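Local coordinates for protein cyclohexadienyl dehydratase (Synthetic construct, PDB 5JOS) that probably catalyses the dehydration and decarboxylation of prephenate and L-arogenate in phenylalanine biosynthesis, using the fold of a periplasmic solute-binding protein, at residues T46-D51 against G235-L240; A53-K58 against N225-Q230; K124-I129 against K202-S207; V136-N139 against N144-F147. All blocks are in the same frame, centred on the assembly; numbering follows the deposited sequence.

Contact 1 (T46-D51 against G235-L240); sequences TGFDID and GTYEKL
Phe48 meets Tyr237 and Leu240, pushing its ring from the first turn of helix 48-60 to the N-terminal part of helix 236-245. Phe48 CZ lies 3.7 Å from Tyr237 CD1, and its CE1 comes in the plane of the tyrosine ring, 3.8 Å from Tyr237 CE1. The rings meet rim to rim, centroids 6.0 Å apart and planes at 36°, so this is no face stack. Leu240 supplies the aliphatic side: its CB sits 3.8 Å from Phe48 CE2, while its CD1 branch lies over a face of the phenylalanine ring. The other branch, CD2, turns to Asp51, 3.9 Å from OD2 and 4.0 Å from CB. The reach of Phe48 is helped by its CG standing anti to the backbone N (chi1 -175°).

One shell out, polar partners fix the ends of these groups. Asp51 OD2 takes a salt bridge from Lys243 and a hydrogen bond from Trp244, both further along helix 236-245. Gly47, at the N-cap of helix 48-60, has a positive phi (140°) that glycine adopts easily; its carbonyl accepts from Asp51 N.

The direct join between the helices is van der Waals packing, mostly between carbons; large side chains with apolar contact surfaces suit that buried place, tyrosine because its hydroxyl finds Tyr211. The charge of Asp51 is met at the border of the cluster, which probably favours its ionised form.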
loop_
_atom_site.group_PDB
_atom_site.type_symbol
_atom_site.label_atom_id
_atom_site.label_comp_id
_atom_site.label_asym_id
_atom_site.label_seq_id
_atom_site.Cartn_x
_atom_site.Cartn_y
_atom_site.Cartn_z
ATOM N N THR A 46 8.580 8.636 10.583
ATOM C CA THR A 46 9.311 7.642 9.836
ATOM C C THR A 46 8.314 6.766 9.069
ATOM O O THR A 46 7.136 6.653 9.458
ATOM C CB THR A 46 10.264 6.864 10.752
ATOM O OG1 THR A 46 11.026 5.961 9.976
ATOM C CG2 THR A 46 9.571 6.010 11.824
ATOM N N GLY A 47 8.793 6.202 7.960
ATOM C CA GLY A 47 8.023 5.253 7.201
ATOM C C GLY A 47 8.140 5.417 5.701
ATOM O O GLY A 47 8.690 6.401 5.192
ATOM N N PHE A 48 7.531 4.465 5.011
ATOM C CA PHE A 48 7.448 4.453 3.561
ATOM C C PHE A 48 6.993 5.781 2.937
ATOM O O PHE A 48 7.659 6.313 2.046
ATOM C CB PHE A 48 6.486 3.301 3.193
ATOM C CG PHE A 48 6.323 2.995 1.712
ATOM C CD1 PHE A 48 5.553 3.802 0.898
ATOM C CD2 PHE A 48 6.759 1.812 1.201
ATOM C CE1 PHE A 48 5.329 3.473 -0.429
ATOM C CE2 PHE A 48 6.563 1.474 -0.144
ATOM C CZ PHE A 48 5.855 2.315 -0.956
ATOM N N ASP A 49 5.839 6.310 3.370
ATOM C CA ASP A 49 5.354 7.519 2.761
ATOM C C ASP A 49 5.972 8.818 3.322
ATOM O O ASP A 49 5.762 9.903 2.721
ATOM C CB ASP A 49 3.856 7.591 2.805
ATOM C CG ASP A 49 3.214 6.671 1.797
ATOM O OD1 ASP A 49 3.750 6.497 0.667
ATOM O OD2 ASP A 49 2.117 6.134 2.107
ATOM N N ILE A 50 6.754 8.688 4.398
ATOM C CA ILE A 50 7.523 9.789 4.930
ATOM C C ILE A 50 8.687 9.937 4.030
ATOM O O ILE A 50 8.994 11.081 3.647
ATOM C CB ILE A 50 7.944 9.562 6.357
ATOM C CG1 ILE A 50 6.753 9.278 7.237
ATOM C CG2 ILE A 50 8.818 10.703 6.913
ATOM C CD1 ILE A 50 5.698 10.346 7.329
ATOM N N ASP A 51 9.307 8.805 3.648
ATOM C CA ASP A 51 10.331 8.845 2.661
ATOM C C ASP A 51 9.779 9.442 1.333
ATOM O O ASP A 51 10.459 10.215 0.635
ATOM C CB ASP A 51 10.873 7.457 2.369
ATOM C CG ASP A 51 11.751 6.921 3.434
ATOM O OD1 ASP A 51 11.984 7.606 4.452
ATOM O OD2 ASP A 51 12.316 5.811 3.203
ATOM N N GLY A 235 12.965 3.157 -10.388
ATOM C CA GLY A 235 13.238 2.050 -9.453
ATOM C C GLY A 235 13.084 2.447 -8.006
ATOM O O GLY A 235 13.334 1.643 -7.118
ATOM N N THR A 236 12.643 3.672 -7.758
ATOM C CA THR A 236 12.566 4.137 -6.394
ATOM C C THR A 236 11.472 3.386 -5.631
ATOM O O THR A 236 11.671 3.085 -4.466
ATOM C CB THR A 236 12.295 5.651 -6.351
ATOM O OG1 THR A 236 13.109 6.245 -7.356
ATOM C CG2 THR A 236 12.623 6.224 -4.955
ATOM N N TYR A 237 10.330 3.078 -6.245
ATOM C CA TYR A 237 9.339 2.319 -5.483
ATOM C C TYR A 237 9.849 0.878 -5.188
ATOM O O TYR A 237 9.525 0.321 -4.126
ATOM C CB TYR A 237 7.933 2.267 -6.084
ATOM C CG TYR A 237 7.098 3.480 -5.676
ATOM C CD1 TYR A 237 6.555 3.573 -4.418
ATOM C CD2 TYR A 237 6.930 4.572 -6.513
ATOM C CE1 TYR A 237 5.860 4.686 -3.987
ATOM C CE2 TYR A 237 6.218 5.713 -6.069
ATOM C CZ TYR A 237 5.669 5.742 -4.817
ATOM O OH TYR A 237 4.901 6.766 -4.309
ATOM N N GLU A 238 10.597 0.291 -6.081
ATOM C CA GLU A 238 11.125 -1.037 -5.810
ATOM C C GLU A 238 11.970 -1.019 -4.527
ATOM O O GLU A 238 11.849 -1.898 -3.705
ATOM C CB GLU A 238 12.023 -1.526 -6.941
ATOM C CG GLU A 238 11.270 -2.066 -8.106
ATOM C CD GLU A 238 12.165 -2.281 -9.315
ATOM O OE1 GLU A 238 11.666 -2.038 -10.439
ATOM O OE2 GLU A 238 13.364 -2.655 -9.151
ATOM N N LYS A 239 12.829 -0.009 -4.386
ATOM C CA LYS A 239 13.746 0.082 -3.234
ATOM C C LYS A 239 12.950 0.329 -1.963
ATOM O O LYS A 239 13.230 -0.207 -0.924
ATOM C CB LYS A 239 14.741 1.228 -3.416
ATOM C CG LYS A 239 16.054 0.757 -3.951
ATOM C CD LYS A 239 16.067 0.675 -5.463
ATOM C CE LYS A 239 17.367 1.274 -5.988
ATOM N NZ LYS A 239 17.342 1.453 -7.469
ATOM N N LEU A 240 11.920 1.121 -2.073
ATOM C CA LEU A 240 11.036 1.340 -0.960
ATOM C C LEU A 240 10.285 0.094 -0.531
ATOM O O LEU A 240 10.096 -0.153 0.672
ATOM C CB LEU A 240 10.014 2.417 -1.320
ATOM C CG LEU A 240 10.562 3.840 -1.455
ATOM C CD1 LEU A 240 9.404 4.759 -1.904
ATOM C CD2 LEU A 240 11.059 4.271 -0.099
#

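Contact 2 (A53-K58 against N225-Q230); sequences AKSLAK and NQWLDQ
The indole of Trp227 is the flat group here, with Leu56 over one face of its six-membered ring and Ser55 at its rim. Leu56 CD1 stands 4.0 Å from the centroid of that ring and only 19° off the normal, a CH-pi contact offset toward the side of CE3, which it approaches to 3.8 Å. Leu56 CB follows across the same ring, 3.8 Å from CH2, and the backbone joins in, with Leu56 N 3.5 Å from Trp227 CZ2. At the edge, in the plane of the indole, Ser55 OG is 3.4 Å from Trp227 CZ2. This places a small oxygen beside the ring's C-H border, where the positive edge of an aromatic system would be expected to tolerate it.

The tryptophan spans the gap between the helices with the help of a chi1 of 177°, which swings the indole away from its own backbone N and toward helix 48-60. Leucine fits opposite: one methyl, CD1, lies on the ring while its CB and backbone press on the outer atoms. Serine, being short, lets the helix backbone come near the ring. Val52 and Ser59, one turn before and one turn after this pair, also touch the indole, while Leu56 rests behind on Met87 and on Leu25 of strand 24-29.

Trp227 of helix 218-233 thus enters between Val52, Ser55, Leu56 and Ser59 of helix 48-60, as a knob into a hole of four residues, a helix-to-helix packing within the lobe of the solute-binding fold that also holds strands 24-29 and 63-68.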
loop_
_atom_site.group_PDB
_atom_site.type_symbol
_atom_site.label_atom_id
_atom_site.label_comp_id
_atom_site.label_asym_id
_atom_site.label_seq_id
_atom_site.Cartn_x
_atom_site.Cartn_y
_atom_site.Cartn_z
ATOM N N ALA A 53 7.169 11.397 0.755
ATOM C CA ALA A 53 6.859 12.788 0.947
ATOM C C ALA A 53 8.078 13.662 0.759
ATOM O O ALA A 53 7.997 14.692 0.140
ATOM C CB ALA A 53 6.296 13.022 2.322
ATOM N N LYS A 54 9.218 13.250 1.313
ATOM C CA LYS A 54 10.408 14.026 1.195
ATOM C C LYS A 54 10.875 14.083 -0.195
ATOM O O LYS A 54 11.383 15.060 -0.652
ATOM C CB LYS A 54 11.534 13.430 2.027
ATOM C CG LYS A 54 11.174 13.636 3.460
ATOM C CD LYS A 54 12.183 12.959 4.362
ATOM C CE LYS A 54 11.802 13.369 5.773
ATOM N NZ LYS A 54 12.611 12.547 6.710
ATOM N N SER A 55 10.744 12.999 -0.887
ATOM C CA SER A 55 11.162 13.012 -2.277
ATOM C C SER A 55 10.181 13.861 -3.175
ATOM O O SER A 55 10.616 14.587 -4.063
ATOM C CB SER A 55 11.331 11.534 -2.642
ATOM O OG SER A 55 11.397 11.450 -4.008
ATOM N N LEU A 56 8.884 13.897 -2.868
ATOM C CA LEU A 56 8.015 14.812 -3.595
ATOM C C LEU A 56 8.403 16.280 -3.360
ATOM O O LEU A 56 8.538 17.041 -4.296
ATOM C CB LEU A 56 6.560 14.602 -3.230
ATOM C CG LEU A 56 5.504 15.493 -3.897
ATOM C CD1 LEU A 56 5.643 15.435 -5.411
ATOM C CD2 LEU A 56 4.081 15.033 -3.510
ATOM N N ALA A 57 8.617 16.676 -2.109
ATOM C CA ALA A 57 9.041 18.052 -1.795
ATOM C C ALA A 57 10.298 18.433 -2.547
ATOM O O ALA A 57 10.398 19.529 -3.096
ATOM C CB ALA A 57 9.251 18.262 -0.292
ATOM N N LYS A 58 11.221 17.498 -2.613
ATOM C CA LYS A 58 12.484 17.768 -3.216
ATOM C C LYS A 58 12.251 17.901 -4.719
ATOM O O LYS A 58 12.805 18.744 -5.357
ATOM C CB LYS A 58 13.424 16.618 -2.862
ATOM C CG LYS A 58 14.807 16.659 -3.487
ATOM C CD LYS A 58 15.619 15.425 -3.050
ATOM C CE LYS A 58 17.143 15.602 -3.237
ATOM N NZ LYS A 58 17.645 15.123 -4.565
ATOM N N ASN A 225 1.044 12.706 -10.447
ATOM C CA ASN A 225 0.997 11.545 -11.302
ATOM C C ASN A 225 2.185 11.395 -12.217
ATOM O O ASN A 225 2.693 10.275 -12.424
ATOM C CB ASN A 225 -0.308 11.529 -12.132
ATOM C CG ASN A 225 -1.542 11.102 -11.255
ATOM O OD1 ASN A 225 -1.382 10.519 -10.207
ATOM N ND2 ASN A 225 -2.733 11.406 -11.697
ATOM N N GLN A 226 2.606 12.477 -12.856
ATOM C CA GLN A 226 3.877 12.414 -13.595
ATOM C C GLN A 226 5.037 12.088 -12.664
ATOM O O GLN A 226 5.938 11.341 -12.976
ATOM C CB GLN A 226 4.166 13.752 -14.175
ATOM C CG GLN A 226 3.242 14.065 -15.314
ATOM C CD GLN A 226 3.105 15.537 -15.479
ATOM O OE1 GLN A 226 3.631 16.359 -14.709
ATOM N NE2 GLN A 226 2.429 15.898 -16.516
ATOM N N TRP A 227 5.031 12.645 -11.509
ATOM C CA TRP A 227 6.136 12.319 -10.625
ATOM C C TRP A 227 6.152 10.857 -10.127
ATOM O O TRP A 227 7.236 10.215 -10.047
ATOM C CB TRP A 227 6.077 13.193 -9.473
ATOM C CG TRP A 227 7.057 12.904 -8.540
ATOM C CD1 TRP A 227 8.405 13.138 -8.660
ATOM C CD2 TRP A 227 6.865 12.292 -7.271
ATOM N NE1 TRP A 227 9.034 12.727 -7.525
ATOM C CE2 TRP A 227 8.121 12.176 -6.676
ATOM C CE3 TRP A 227 5.768 11.811 -6.609
ATOM C CZ2 TRP A 227 8.286 11.692 -5.459
ATOM C CZ3 TRP A 227 5.957 11.267 -5.342
ATOM C CH2 TRP A 227 7.176 11.189 -4.807
ATOM N N LEU A 228 4.964 10.300 -9.907
ATOM C CA LEU A 228 4.877 8.879 -9.481
ATOM C C LEU A 228 5.356 7.969 -10.526
ATOM O O LEU A 228 6.062 7.031 -10.278
ATOM C CB LEU A 228 3.450 8.450 -9.259
ATOM C CG LEU A 228 2.893 8.832 -7.981
ATOM C CD1 LEU A 228 1.462 8.316 -7.910
ATOM C CD2 LEU A 228 3.719 8.097 -6.947
ATOM N N ASP A 229 4.969 8.259 -11.745
ATOM C CA ASP A 229 5.405 7.446 -12.815
ATOM C C ASP A 229 6.932 7.554 -12.965
ATOM O O ASP A 229 7.600 6.567 -13.293
ATOM C CB ASP A 229 4.696 7.802 -14.085
ATOM C CG ASP A 229 5.353 7.175 -15.281
ATOM O OD1 ASP A 229 6.227 7.783 -15.872
ATOM O OD2 ASP A 229 5.077 6.024 -15.605
ATOM N N GLN A 230 7.505 8.725 -12.721
ATOM C CA GLN A 230 8.940 8.837 -12.817
ATOM C C GLN A 230 9.636 8.009 -11.740
ATOM O O GLN A 230 10.605 7.339 -11.953
ATOM C CB GLN A 230 9.325 10.294 -12.636
ATOM C CG GLN A 230 10.781 10.542 -12.370
ATOM C CD GLN A 230 11.110 12.030 -12.409
ATOM O OE1 GLN A 230 11.353 12.609 -13.485
ATOM N NE2 GLN A 230 11.149 12.645 -11.234
#

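Contact 3 (K124-I129 against K202-S207)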
loop_
_atom_site.group_PDB
_atom_site.type_symbol
_atom_site.label_atom_id
_atom_site.label_comp_id
_atom_site.label_asym_id
_atom_site.label_seq_id
_atom_site.Cartn_x
_atom_site.Cartn_y
_atom_site.Cartn_z
ATOM N N LYS A 124 3.844 -17.802 -8.328
ATOM C CA LYS A 124 3.783 -16.378 -8.614
ATOM C C LYS A 124 2.596 -15.924 -9.411
ATOM O O LYS A 124 2.428 -14.724 -9.647
ATOM C CB LYS A 124 5.096 -15.849 -9.181
ATOM C CG LYS A 124 5.900 -16.774 -10.064
ATOM C CD LYS A 124 6.908 -15.938 -10.858
ATOM C CE LYS A 124 7.802 -16.767 -11.780
ATOM N NZ LYS A 124 8.988 -17.309 -11.041
ATOM N N SER A 125 1.746 -16.859 -9.786
ATOM C CA SER A 125 0.516 -16.535 -10.472
ATOM C C SER A 125 -0.602 -17.406 -9.927
ATOM O O SER A 125 -0.369 -18.405 -9.181
ATOM C CB SER A 125 0.648 -16.803 -11.964
ATOM O OG SER A 125 0.905 -18.181 -12.126
ATOM N N LEU A 126 -1.814 -16.996 -10.291
ATOM C CA LEU A 126 -2.991 -17.773 -10.030
ATOM C C LEU A 126 -2.778 -19.196 -10.567
ATOM O O LEU A 126 -3.015 -20.164 -9.852
ATOM C CB LEU A 126 -4.193 -17.116 -10.675
ATOM C CG LEU A 126 -5.509 -17.841 -10.437
ATOM C CD1 LEU A 126 -5.847 -17.784 -8.991
ATOM C CD2 LEU A 126 -6.607 -17.176 -11.267
ATOM N N GLU A 127 -2.235 -19.304 -11.776
ATOM C CA GLU A 127 -2.076 -20.579 -12.465
ATOM C C GLU A 127 -1.182 -21.504 -11.645
ATOM O O GLU A 127 -1.401 -22.701 -11.593
ATOM C CB GLU A 127 -1.463 -20.401 -13.895
ATOM C CG GLU A 127 -2.326 -19.644 -14.935
ATOM C CD GLU A 127 -2.812 -18.215 -14.494
ATOM O OE1 GLU A 127 -2.044 -17.413 -13.867
ATOM O OE2 GLU A 127 -3.989 -17.864 -14.777
ATOM N N ASP A 128 -0.135 -20.946 -11.074
ATOM C CA ASP A 128 0.845 -21.733 -10.347
ATOM C C ASP A 128 0.220 -22.336 -9.099
ATOM O O ASP A 128 0.655 -23.362 -8.599
ATOM C CB ASP A 128 1.982 -20.809 -9.882
ATOM C CG ASP A 128 2.847 -20.388 -11.008
ATOM O OD1 ASP A 128 2.543 -20.852 -12.087
ATOM O OD2 ASP A 128 3.790 -19.602 -10.835
ATOM N N ILE A 129 -0.771 -21.631 -8.568
ATOM C CA ILE A 129 -1.329 -21.945 -7.266
ATOM C C ILE A 129 -2.546 -22.847 -7.404
ATOM O O ILE A 129 -2.720 -23.768 -6.596
ATOM C CB ILE A 129 -1.632 -20.654 -6.440
ATOM C CG1 ILE A 129 -0.303 -19.922 -6.143
ATOM C CG2 ILE A 129 -2.368 -20.988 -5.149
ATOM C CD1 ILE A 129 -0.463 -18.470 -5.810
ATOM N N LYS A 202 -4.501 -9.134 -10.106
ATOM C CA LYS A 202 -5.869 -9.647 -10.027
ATOM C C LYS A 202 -5.774 -11.143 -10.255
ATOM O O LYS A 202 -4.898 -11.604 -10.926
ATOM C CB LYS A 202 -6.722 -9.081 -11.144
ATOM C CG LYS A 202 -6.712 -7.557 -11.260
ATOM C CD LYS A 202 -7.341 -6.906 -10.027
ATOM C CE LYS A 202 -8.003 -5.563 -10.352
ATOM N NZ LYS A 202 -9.079 -5.294 -9.349
ATOM N N PRO A 203 -6.675 -11.913 -9.699
ATOM C CA PRO A 203 -7.780 -11.493 -8.883
ATOM C C PRO A 203 -7.368 -11.288 -7.424
ATOM O O PRO A 203 -8.206 -11.052 -6.572
ATOM C CB PRO A 203 -8.756 -12.683 -9.048
ATOM C CG PRO A 203 -7.849 -13.893 -9.173
ATOM C CD PRO A 203 -6.718 -13.362 -10.037
ATOM N N PHE A 204 -6.093 -11.442 -7.080
ATOM C CA PHE A 204 -5.719 -11.422 -5.644
ATOM C C PHE A 204 -5.906 -10.004 -5.050
ATOM O O PHE A 204 -6.504 -9.827 -3.988
ATOM C CB PHE A 204 -4.274 -11.869 -5.475
ATOM C CG PHE A 204 -4.036 -13.334 -5.704
ATOM C CD1 PHE A 204 -3.874 -13.868 -6.983
ATOM C CD2 PHE A 204 -3.955 -14.209 -4.629
ATOM C CE1 PHE A 204 -3.670 -15.258 -7.167
ATOM C CE2 PHE A 204 -3.721 -15.574 -4.804
ATOM C CZ PHE A 204 -3.574 -16.099 -6.076
ATOM N N THR A 205 -5.432 -9.018 -5.794
ATOM C CA THR A 205 -5.503 -7.617 -5.388
ATOM C C THR A 205 -6.915 -7.104 -5.564
ATOM O O THR A 205 -7.601 -7.580 -6.402
ATOM C CB THR A 205 -4.607 -6.751 -6.219
ATOM O OG1 THR A 205 -4.967 -6.877 -7.552
ATOM C CG2 THR A 205 -3.197 -7.142 -6.075
ATOM N N HIS A 206 -7.378 -6.248 -4.662
ATOM C CA HIS A 206 -8.728 -5.695 -4.768
ATOM C C HIS A 206 -8.784 -4.264 -4.335
ATOM O O HIS A 206 -9.813 -3.662 -4.380
ATOM C CB HIS A 206 -9.784 -6.511 -3.977
ATOM C CG HIS A 206 -9.506 -6.689 -2.519
ATOM N ND1 HIS A 206 -9.259 -5.651 -1.645
ATOM C CD2 HIS A 206 -9.504 -7.811 -1.764
ATOM C CE1 HIS A 206 -9.039 -6.132 -0.441
ATOM N NE2 HIS A 206 -9.215 -7.436 -0.489
ATOM N N SER A 207 -7.697 -3.746 -3.803
ATOM C CA SER A 207 -7.632 -2.402 -3.401
ATOM C C SER A 207 -6.321 -1.706 -3.803
ATOM O O SER A 207 -5.387 -2.302 -4.291
ATOM C CB SER A 207 -7.807 -2.264 -1.901
ATOM O OG SER A 207 -8.954 -2.938 -1.462
#
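The short helix 126-129 packs on the loop that leads into strand 205-213, and Leu126 and Ile129 make the join to Pro203 and Phe204. Leu126 divides its branches between the two: CD1 lies 3.8 Å from Phe204 CE1, CD2 lies 4.0 Å from Pro203 CD. Extended away from its N by a chi1 of -179°, the side chain runs slantwise past the CE1-CZ side of the ring, and its own CA sits in the ring plane at the edge, 3.9 Å from Phe204 CE1. Ile129 comes from the opposite direction to the phenylalanine and touches with its end atom, CD1 to Phe204 CZ 3.9 Å. The peptide bond before Pro203 is cis, a form that proline tolerates far better than other residues.

The helix is anchored at its start. Ser125 is the N-cap, its OG accepting from Asp128 N at 3.1 Å, and Asp128 OD2 in turn receives Lys124 N over 3.1 Å in a nearly straight bond (170°). Serine and aspartate here supply acceptors to backbone N-H groups. Phe204 also meets the ring of Phe147, and it shares Pro113 with Ile129, while Leu126 and Ile129 both rest on Leu152.

The chemistry divides cleanly: apolar carbon binds the two segments to each other, whereas the side chains of Ser125 and Asp128 serve the start of their own helix.

Contact 4 (V136-N139 against N144-F147)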
loop_
_atom_site.group_PDB
_atom_site.type_symbol
_atom_site.label_atom_id
_atom_site.label_comp_id
_atom_site.label_asym_id
_atom_site.label_seq_id
_atom_site.Cartn_x
_atom_site.Cartn_y
_atom_site.Cartn_z
ATOM N N VAL A 136 -3.652 -25.689 -0.005
ATOM C CA VAL A 136 -4.065 -24.369 0.332
ATOM C C VAL A 136 -4.722 -24.325 1.659
ATOM O O VAL A 136 -5.556 -25.159 1.961
ATOM C CB VAL A 136 -5.068 -23.841 -0.697
ATOM C CG1 VAL A 136 -5.655 -22.503 -0.284
ATOM C CG2 VAL A 136 -4.357 -23.640 -2.019
ATOM N N ALA A 137 -4.281 -23.361 2.451
ATOM C CA ALA A 137 -4.730 -23.235 3.836
ATOM C C ALA A 137 -5.486 -21.982 4.046
ATOM O O ALA A 137 -5.018 -20.929 3.650
ATOM C CB ALA A 137 -3.565 -23.266 4.794
ATOM N N VAL A 138 -6.680 -22.084 4.652
ATOM C CA VAL A 138 -7.406 -20.887 4.977
ATOM C C VAL A 138 -8.127 -21.058 6.301
ATOM O O VAL A 138 -8.404 -22.200 6.738
ATOM C CB VAL A 138 -8.462 -20.554 3.931
ATOM C CG1 VAL A 138 -7.846 -20.338 2.569
ATOM C CG2 VAL A 138 -9.484 -21.665 3.871
ATOM N N ASN A 139 -8.490 -19.927 6.916
ATOM C CA ASN A 139 -9.409 -19.945 8.048
ATOM C C ASN A 139 -10.833 -20.001 7.546
ATOM O O ASN A 139 -11.103 -19.634 6.422
ATOM C CB ASN A 139 -9.200 -18.713 8.944
ATOM C CG ASN A 139 -9.397 -17.409 8.180
ATOM O OD1 ASN A 139 -8.811 -17.193 7.117
ATOM N ND2 ASN A 139 -10.270 -16.604 8.651
ATOM N N ASN A 144 -10.864 -15.131 2.963
ATOM C CA ASN A 144 -9.814 -16.027 2.577
ATOM C C ASN A 144 -10.399 -17.313 2.053
ATOM O O ASN A 144 -10.005 -17.776 0.984
ATOM C CB ASN A 144 -8.853 -16.294 3.732
ATOM C CG ASN A 144 -8.170 -15.050 4.191
ATOM O OD1 ASN A 144 -7.816 -14.171 3.360
ATOM N ND2 ASN A 144 -7.954 -14.941 5.509
ATOM N N GLU A 145 -11.362 -17.889 2.796
ATOM C CA GLU A 145 -11.941 -19.096 2.358
ATOM C C GLU A 145 -12.690 -18.898 1.005
ATOM O O GLU A 145 -12.528 -19.658 0.020
ATOM C CB GLU A 145 -12.883 -19.650 3.448
ATOM C CG GLU A 145 -13.633 -20.878 2.858
ATOM C CD GLU A 145 -14.453 -21.685 3.860
ATOM O OE1 GLU A 145 -14.827 -21.153 4.952
ATOM O OE2 GLU A 145 -14.697 -22.863 3.481
ATOM N N LYS A 146 -13.486 -17.862 0.952
ATOM C CA LYS A 146 -14.220 -17.551 -0.276
ATOM C C LYS A 146 -13.284 -17.281 -1.492
ATOM O O LYS A 146 -13.536 -17.710 -2.601
ATOM C CB LYS A 146 -15.118 -16.363 0.069
ATOM C CG LYS A 146 -15.883 -15.712 -1.050
ATOM C CD LYS A 146 -16.079 -14.226 -0.685
ATOM C CE LYS A 146 -17.459 -13.693 -1.007
ATOM N NZ LYS A 146 -17.919 -14.104 -2.354
ATOM N N PHE A 147 -12.156 -16.635 -1.306
ATOM C CA PHE A 147 -11.243 -16.456 -2.427
ATOM C C PHE A 147 -10.777 -17.847 -2.941
ATOM O O PHE A 147 -10.672 -18.127 -4.161
ATOM C CB PHE A 147 -9.990 -15.659 -1.990
ATOM C CG PHE A 147 -9.029 -15.441 -3.087
ATOM C CD1 PHE A 147 -8.056 -16.400 -3.373
ATOM C CD2 PHE A 147 -9.082 -14.269 -3.852
ATOM C CE1 PHE A 147 -7.162 -16.208 -4.434
ATOM C CE2 PHE A 147 -8.194 -14.095 -4.907
ATOM C CZ PHE A 147 -7.223 -15.043 -5.174
#
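Asn144 ND2 donates a hydrogen bond to Asn139 OD1 over 2.9 Å, almost straight at 173°. The acceptor lies in the amide plane of Asn144, though the two amides are turned 67° apart. Asn139 chi1 of 58° sets CG between its backbone N and carbonyl carbon, turning OD1 to Asn144. Each amide is also held at its other end, Asn139 ND2 by Asn162 and Asn144 OD1 by Lys111, which fixes both flips and suits asparagine, donor and acceptor in one. A citrate, probably from the crystallisation liquor, lies about 4 Å and benzoic acid about 8 Å from the Asn139 side chain.

Van der Waals contact comes from Val138. Its CG1 lies 3.7 Å from Asn144 O and its CG2 3.9 Å from Glu145 CA; valine, short and branched, lets the strand approach the helix backbone closely. Glu145 adds its CB, 3.5 Å from Asn139 O, while Arg149 and Gly141 N engage its carboxylate.

These residues join the end of strand 135-138 to the start of helix 143-151, the first half of a beta-alpha-beta unit completed by strand 156-159. Ile179 of strand 177-181, the neighbour of strand 135-138 across from strand 156-159 in the sheet, touches both Val138 and Asn144.

Overall arrangement
Contacts 1 and 2 share helix 48-60 and abut each other through Tyr237 and Leu228; both are buried, helix against helix, and lie on the same side of the chain's centre. Contacts 3 and 4 are partly buried and belong together around Phe147 and Phe204, their centres about 13 Å apart, whereas the centres of contacts 2 and 4 are about 37 Å apart on opposite sides of the chain's centre. The chemistry follows: the first three rely on apolar packing across their segments, led by aromatic rings, while contact 4 adds an amide-to-amide hydrogen bond near a bound citrate. The division is consistent with the two lobes of a periplasmic binding protein.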